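Local structure of kelch domain-containing protein (Colletotrichum graminicola M1.001, 5C86) at residues S123-E128 with N426-R431; L181-W184 with S188-Q191; F237-G242 with I291-G296. The protein is a fungal AA5-family alcohol oxidase that, with copper bound, probably converts alcohols to aldehydes at the expense of molecular oxygen. All coordinates share one frame; numbering follows the deposited sequence.

In the fold
All three contacts involve blades of the kelch beta-propeller. Contacts 1 and 2 have centres about 8 Å apart and touch: Ser183 receives Arg430 NH2 on its carbonyl and gives its hydroxyl to the carbonyl of Thr125. Contact 1 joins strand 122-125, the first of its blade, to the loop between strands 412-422 and 431-438 of the C-terminal domain. Contact 2 is the opening hairpin of the next blade. Contact 3, about 18 Å from contact 1 and 19 Å from contact 2 between centres, packs two later blades together. In sequence contact 2 precedes contact 3, and both fall between the two halves of contact 1, so the C-terminal domain returns to blades made early in the chain.

Contact 1: residues S123-E128 with N426-R431; sequences SCTTSE and NTDQRR
Thr427 OG1 donates a hydrogen bond to Ser123 O, 2.6 Å, arriving in the carbonyl plane on a lone pair (C=O...OG1 141°). A chi1 of 69° sets OG1 between the backbone N and carbonyl carbon of Thr427; CG2 then lies beside the same acceptor, 3.3 Å from Ser123 O. Cys124 CB packs beside it, 3.7 Å from Thr427 CB. Ser123 turns its own hydroxyl to Ser77. The loop carrying Thr427 follows His423, which binds copper in this protein although the present model is metal-free, and as in galactose oxidase it belongs to a hairpin that the C-terminal domain sends into the middle of the propeller, where strand 122-125 opens a blade. Water 3 ties the two segments a second time: it accepts from Thr125 N and donates to Thr427 OG1 (2.8 Å) and to Asp428 OD1 (2.7 Å), so that the threonine oxygen both gives and takes a bond. Asp428 OD1 also meets Arg417 in a salt bridge and accepts from Leu78 N, while Thr125 OG1 bonds to Leu78 O; the arginine would probably favour a charged carboxylate here. The turn is braced from within by an Asx motif, Asn426 OD1 accepting from Gln429 N at 3.1 Å with the donor 48° above the amide carbonyl plane. Water 1 accepts from Thr427 N at 3.0 Å.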
# COMPACT_ATOMS: atom_id res chain seq x y z
N SER A 123 7.83 -3.47 -5.79
CA SER A 123 8.22 -2.28 -6.49
C SER A 123 8.02 -1.10 -5.55
O SER A 123 6.96 -1.01 -4.89
CB SER A 123 7.25 -2.16 -7.66
OG SER A 123 7.53 -0.99 -8.43
N CYS A 124 8.91 -0.14 -5.61
CA CYS A 124 8.68 1.11 -4.87
C CYS A 124 9.27 2.30 -5.58
O CYS A 124 10.30 2.23 -6.26
CB CYS A 124 9.28 1.00 -3.45
SG CYS A 124 11.10 0.76 -3.35
N THR A 125 8.65 3.45 -5.33
CA THR A 125 9.04 4.72 -5.82
C THR A 125 10.08 5.26 -4.88
O THR A 125 9.86 5.44 -3.68
CB THR A 125 7.87 5.65 -5.94
OG1 THR A 125 6.93 5.08 -6.82
CG2 THR A 125 8.27 6.97 -6.54
N THR A 126 11.24 5.67 -5.42
CA THR A 126 12.30 6.15 -4.57
C THR A 126 12.22 7.68 -4.39
O THR A 126 11.42 8.36 -5.03
CB THR A 126 13.72 5.80 -5.12
OG1 THR A 126 13.97 6.67 -6.26
CG2 THR A 126 13.75 4.39 -5.56
N SER A 127 13.09 8.17 -3.53
CA SER A 127 13.19 9.62 -3.29
C SER A 127 13.50 10.41 -4.56
O SER A 127 13.24 11.60 -4.66
CB SER A 127 14.21 9.91 -2.25
OG SER A 127 15.56 9.55 -2.65
N GLU A 128 14.12 9.74 -5.53
CA GLU A 128 14.40 10.32 -6.86
C GLU A 128 13.31 10.23 -7.85
O GLU A 128 13.44 10.69 -8.99
CB GLU A 128 15.71 9.70 -7.45
CG GLU A 128 16.90 9.88 -6.58
CD GLU A 128 18.20 9.25 -7.17
OE1 GLU A 128 18.08 8.20 -7.86
OE2 GLU A 128 19.33 9.80 -6.88
N ASN A 426 2.13 -3.10 -0.39
CA ASN A 426 1.75 -1.74 -0.64
C ASN A 426 2.91 -0.86 -0.20
O ASN A 426 2.96 -0.41 0.97
CB ASN A 426 0.45 -1.33 0.03
CG ASN A 426 0.03 0.06 -0.30
OD1 ASN A 426 0.82 0.84 -0.90
ND2 ASN A 426 -1.21 0.41 0.03
N THR A 427 3.86 -0.60 -1.11
CA THR A 427 4.95 0.24 -0.77
C THR A 427 4.68 1.71 -0.88
O THR A 427 5.56 2.55 -0.47
CB THR A 427 6.18 -0.04 -1.67
OG1 THR A 427 5.87 0.40 -2.98
CG2 THR A 427 6.49 -1.55 -1.63
N ASP A 428 3.56 2.04 -1.53
CA ASP A 428 3.22 3.41 -1.82
C ASP A 428 2.63 4.17 -0.63
O ASP A 428 2.64 5.40 -0.63
CB ASP A 428 2.22 3.48 -2.96
CG ASP A 428 2.84 3.26 -4.33
OD1 ASP A 428 3.75 4.01 -4.80
OD2 ASP A 428 2.42 2.25 -4.94
N GLN A 429 2.00 3.45 0.32
CA GLN A 429 1.36 4.14 1.40
C GLN A 429 2.39 4.55 2.49
O GLN A 429 3.09 3.75 2.97
CB GLN A 429 0.20 3.35 2.05
CG GLN A 429 0.59 2.17 2.77
CD GLN A 429 -0.60 1.51 3.60
OE1 GLN A 429 -1.60 2.13 4.07
NE2 GLN A 429 -0.44 0.27 3.78
N ARG A 430 2.30 5.79 2.88
CA ARG A 430 2.96 6.30 4.06
C ARG A 430 2.23 7.50 4.54
O ARG A 430 1.58 8.22 3.78
CB ARG A 430 4.43 6.65 3.73
CG ARG A 430 4.63 7.70 2.67
CD ARG A 430 6.09 8.10 2.50
NE ARG A 430 6.88 6.94 2.08
CZ ARG A 430 8.19 6.74 2.31
NH1 ARG A 430 8.97 7.72 2.86
NH2 ARG A 430 8.72 5.60 1.92
N ARG A 431 2.37 7.77 5.81
CA ARG A 431 1.76 8.93 6.45
C ARG A 431 2.84 9.88 7.01
O ARG A 431 3.79 9.44 7.65
CB ARG A 431 0.92 8.52 7.62
CG ARG A 431 0.45 9.65 8.52
CD ARG A 431 -0.54 9.14 9.58
NE ARG A 431 -0.84 10.15 10.63
CZ ARG A 431 -0.05 10.43 11.64
NH1 ARG A 431 1.08 9.77 11.84
NH2 ARG A 431 -0.43 11.33 12.51
O HOH W 1 3.80 -1.76 -3.83
O HOH W 2 7.60 4.72 -2.19
O HOH W 3 6.13 3.07 -3.84

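Contact 2: residues L181-W184 with S188-Q191; sequences LWSW and SVLQ
Trp182 and Leu190 form a hydrogen-bonded antiparallel pair, bonded both ways: Trp182 N to Leu190 O at 2.8 Å and Leu190 N to Trp182 O at 2.9 Å. Two residues on, past the non-hydrogen-bonded pair Ser183-Val189, Trp184 N donates to Ser188 O at 2.8 Å, and water 4 donates to that same oxygen as well as to Trp184 O, so two bonds hold the Ser188 carbonyl near the turn. Leu181 and Ser183 share a face with Val189 and Gln191; there Leu181 CB lies 3.9 Å from Val189 CG1, and its CD2 branch touches both that methyl and Gln191 CB, at 4.0 and 4.1 Å. This is a beta hairpin, the first two strands of a four-stranded propeller blade, and the Leu181-Val189 face packs on Cys124, Phe132 and Ile134 of the preceding blade. At the turn Ser188 OG sits 3.3 Å from Trp184 CB and is hydrogen-bonded to Lys185 O. Further out, the indole of Trp182 swings away from strand 188-191 and bonds through NE1 to Ser226 OG on the following blade, while Trp184 NE1 is held by Gly260 O. Gln191 bends at chi2 (-97°), and its amide oxygen accepts from Asn199 ND2.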
# COMPACT_ATOMS: atom_id res chain seq x y z
N LEU A 181 9.47 -3.41 1.09
CA LEU A 181 10.33 -2.30 0.64
C LEU A 181 9.81 -0.93 1.09
O LEU A 181 8.61 -0.60 0.94
CB LEU A 181 10.41 -2.28 -0.83
CG LEU A 181 10.92 -3.53 -1.58
CD1 LEU A 181 11.01 -3.28 -3.06
CD2 LEU A 181 12.26 -3.96 -1.02
N TRP A 182 10.71 -0.19 1.72
CA TRP A 182 10.40 1.17 2.19
C TRP A 182 11.46 2.13 1.67
O TRP A 182 12.57 2.07 2.18
CB TRP A 182 10.24 1.21 3.72
CG TRP A 182 9.03 0.50 4.12
CD1 TRP A 182 8.91 -0.75 4.63
CD2 TRP A 182 7.70 0.96 3.85
NE1 TRP A 182 7.58 -1.10 4.73
CE2 TRP A 182 6.81 -0.07 4.28
CE3 TRP A 182 7.18 2.09 3.28
CZ2 TRP A 182 5.45 0.02 4.09
CZ3 TRP A 182 5.86 2.21 3.10
CH2 TRP A 182 4.99 1.16 3.50
N SER A 183 11.06 3.01 0.77
CA SER A 183 11.99 4.03 0.30
C SER A 183 12.34 5.03 1.35
O SER A 183 11.51 5.41 2.23
CB SER A 183 11.40 4.75 -0.86
OG SER A 183 11.20 3.87 -1.94
N TRP A 184 13.61 5.45 1.34
CA TRP A 184 14.12 6.34 2.37
C TRP A 184 15.12 7.38 1.77
O TRP A 184 15.11 7.61 0.59
CB TRP A 184 14.65 5.51 3.55
CG TRP A 184 14.89 6.19 4.86
CD1 TRP A 184 16.09 6.21 5.64
CD2 TRP A 184 13.94 6.97 5.61
NE1 TRP A 184 15.88 6.91 6.80
CE2 TRP A 184 14.60 7.38 6.82
CE3 TRP A 184 12.59 7.29 5.43
CZ2 TRP A 184 13.94 8.07 7.79
CZ3 TRP A 184 11.91 8.01 6.46
CH2 TRP A 184 12.62 8.41 7.58
N SER A 188 17.85 5.47 -0.99
CA SER A 188 17.95 4.25 -0.27
C SER A 188 16.56 3.54 -0.25
O SER A 188 15.53 4.21 -0.36
CB SER A 188 18.45 4.46 1.11
OG SER A 188 17.46 5.13 1.88
N VAL A 189 16.60 2.24 -0.04
CA VAL A 189 15.40 1.40 0.14
C VAL A 189 15.70 0.44 1.25
O VAL A 189 16.69 -0.32 1.17
CB VAL A 189 14.97 0.71 -1.13
CG1 VAL A 189 13.81 -0.27 -0.82
CG2 VAL A 189 14.58 1.63 -2.23
N LEU A 190 14.90 0.42 2.31
CA LEU A 190 15.00 -0.57 3.29
C LEU A 190 14.16 -1.78 2.91
O LEU A 190 12.93 -1.61 2.70
CB LEU A 190 14.56 -0.10 4.66
CG LEU A 190 14.54 -1.11 5.78
CD1 LEU A 190 15.96 -1.57 6.05
CD2 LEU A 190 13.91 -0.59 7.05
N GLN A 191 14.76 -2.96 2.87
CA GLN A 191 13.97 -4.22 2.88
C GLN A 191 13.80 -4.67 4.27
O GLN A 191 14.72 -5.10 4.94
CB GLN A 191 14.65 -5.25 2.01
CG GLN A 191 14.16 -6.67 2.20
CD GLN A 191 15.03 -7.48 3.12
OE1 GLN A 191 16.25 -7.24 3.27
NE2 GLN A 191 14.39 -8.44 3.85
O HOH W 4 14.57 6.40 -1.80

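Contact 3: residues F237-G242 with I291-G296; sequences FTYGGG and IWVVGG
Strands 237-239 and 291-294 run nearly parallel, 16° between their directions, but with axes 10.2 Å apart they meet through side chains from two different sheets. Phe237 and Ile291 make the tightest meeting. The CD1 methyl of Ile291 closes to 3.5 Å on Phe237 CB and comes up obliquely to the ring, 3.7 Å from CG. The second branch of the isoleucine, CG2, lies farther along the ring, 4.1 Å from Phe237 CD2. With CG1 set beside its own backbone N (chi1 -58°) and the chain then extended, Ile291 carries CD1 across to the root of the phenylalanine rather than to its far end. Farther round the ring, Val293 CG2 stands at the edge, near the plane, 4.0 Å from Phe237 CE2. The other valine methyl, CG1, touches Tyr239 CD2 at 4.2 Å, so the two branches of Val293 are shared between two aromatic rings of the facing strand. Around this apolar core, Phe237 stacks on Phe315, Ile291 leans on Val227 and Tyr229, and the Tyr239 hydroxyl is tied to Tyr276 O. Both strands run into glycine pairs, Gly240-Gly241 and Gly295-Gly296, whose positive phi values turn the backbone in closely similar ways. Each is the second strand of its four-stranded blade, and a second strand followed by a double glycine is the hallmark of the kelch repeat; the side chains between them form part of the hydrophobic packing of adjacent blades in the beta-propeller.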
# COMPACT_ATOMS: atom_id res chain seq x y z
N PHE A 237 5.45 -0.02 11.14
CA PHE A 237 4.82 -1.07 11.92
C PHE A 237 4.86 -2.32 11.10
O PHE A 237 4.65 -2.28 9.85
CB PHE A 237 3.35 -0.70 12.12
CG PHE A 237 2.45 -1.81 12.58
CD1 PHE A 237 2.47 -2.23 13.91
CD2 PHE A 237 1.53 -2.34 11.73
CE1 PHE A 237 1.63 -3.20 14.36
CE2 PHE A 237 0.66 -3.33 12.19
CZ PHE A 237 0.66 -3.72 13.51
N THR A 238 5.13 -3.45 11.74
CA THR A 238 5.14 -4.78 11.06
C THR A 238 4.33 -5.74 11.78
O THR A 238 4.23 -5.66 13.02
CB THR A 238 6.55 -5.36 10.90
OG1 THR A 238 7.06 -5.81 12.19
CG2 THR A 238 7.50 -4.35 10.23
N TYR A 239 3.65 -6.70 11.09
CA TYR A 239 2.74 -7.62 11.76
C TYR A 239 2.69 -8.95 11.03
O TYR A 239 2.45 -8.98 9.83
CB TYR A 239 1.29 -7.08 11.81
CG TYR A 239 0.37 -7.89 12.70
CD1 TYR A 239 0.44 -7.69 14.06
CD2 TYR A 239 -0.46 -8.86 12.22
CE1 TYR A 239 -0.32 -8.42 14.94
CE2 TYR A 239 -1.23 -9.61 13.08
CZ TYR A 239 -1.18 -9.33 14.44
OH TYR A 239 -1.96 -10.04 15.35
N GLY A 240 2.71 -10.02 11.80
CA GLY A 240 2.29 -11.33 11.30
C GLY A 240 3.17 -11.97 10.26
O GLY A 240 4.36 -11.70 10.15
N GLY A 241 2.52 -12.79 9.42
CA GLY A 241 3.26 -13.56 8.43
C GLY A 241 3.66 -14.96 8.91
O GLY A 241 3.48 -15.35 10.06
N GLY A 242 4.29 -15.69 8.03
CA GLY A 242 4.66 -17.08 8.31
C GLY A 242 6.07 -17.42 7.89
O GLY A 242 6.65 -16.83 6.97
N ILE A 291 -3.53 2.24 12.60
CA ILE A 291 -3.37 1.23 11.54
C ILE A 291 -4.44 0.15 11.65
O ILE A 291 -4.69 -0.36 12.72
CB ILE A 291 -2.01 0.59 11.57
CG1 ILE A 291 -0.92 1.67 11.43
CG2 ILE A 291 -1.84 -0.46 10.49
CD1 ILE A 291 0.48 1.22 11.79
N TRP A 292 -5.12 -0.14 10.58
CA TRP A 292 -6.16 -1.23 10.61
C TRP A 292 -5.59 -2.45 9.93
O TRP A 292 -5.03 -2.31 8.82
CB TRP A 292 -7.32 -0.74 9.88
CG TRP A 292 -8.58 -1.58 9.99
CD1 TRP A 292 -9.22 -1.87 11.12
CD2 TRP A 292 -9.35 -2.06 8.90
NE1 TRP A 292 -10.42 -2.52 10.82
CE2 TRP A 292 -10.50 -2.66 9.47
CE3 TRP A 292 -9.22 -2.04 7.52
CZ2 TRP A 292 -11.52 -3.16 8.68
CZ3 TRP A 292 -10.28 -2.53 6.74
CH2 TRP A 292 -11.39 -3.07 7.36
N VAL A 293 -5.71 -3.59 10.59
CA VAL A 293 -5.20 -4.87 10.12
C VAL A 293 -6.40 -5.74 9.87
O VAL A 293 -7.09 -6.08 10.84
CB VAL A 293 -4.21 -5.52 11.08
CG1 VAL A 293 -3.62 -6.72 10.43
CG2 VAL A 293 -3.08 -4.51 11.42
N VAL A 294 -6.61 -6.12 8.62
CA VAL A 294 -7.85 -6.82 8.25
C VAL A 294 -7.55 -8.13 7.50
O VAL A 294 -6.65 -8.21 6.64
CB VAL A 294 -8.74 -5.95 7.36
CG1 VAL A 294 -8.05 -5.32 6.18
CG2 VAL A 294 -10.05 -6.66 6.94
N GLY A 295 -8.32 -9.16 7.88
CA GLY A 295 -8.26 -10.44 7.15
C GLY A 295 -7.10 -11.29 7.56
O GLY A 295 -6.55 -11.21 8.66
N GLY A 296 -6.68 -12.13 6.59
CA GLY A 296 -5.64 -13.13 6.86
C GLY A 296 -6.20 -14.41 7.47
O GLY A 296 -7.33 -14.47 7.93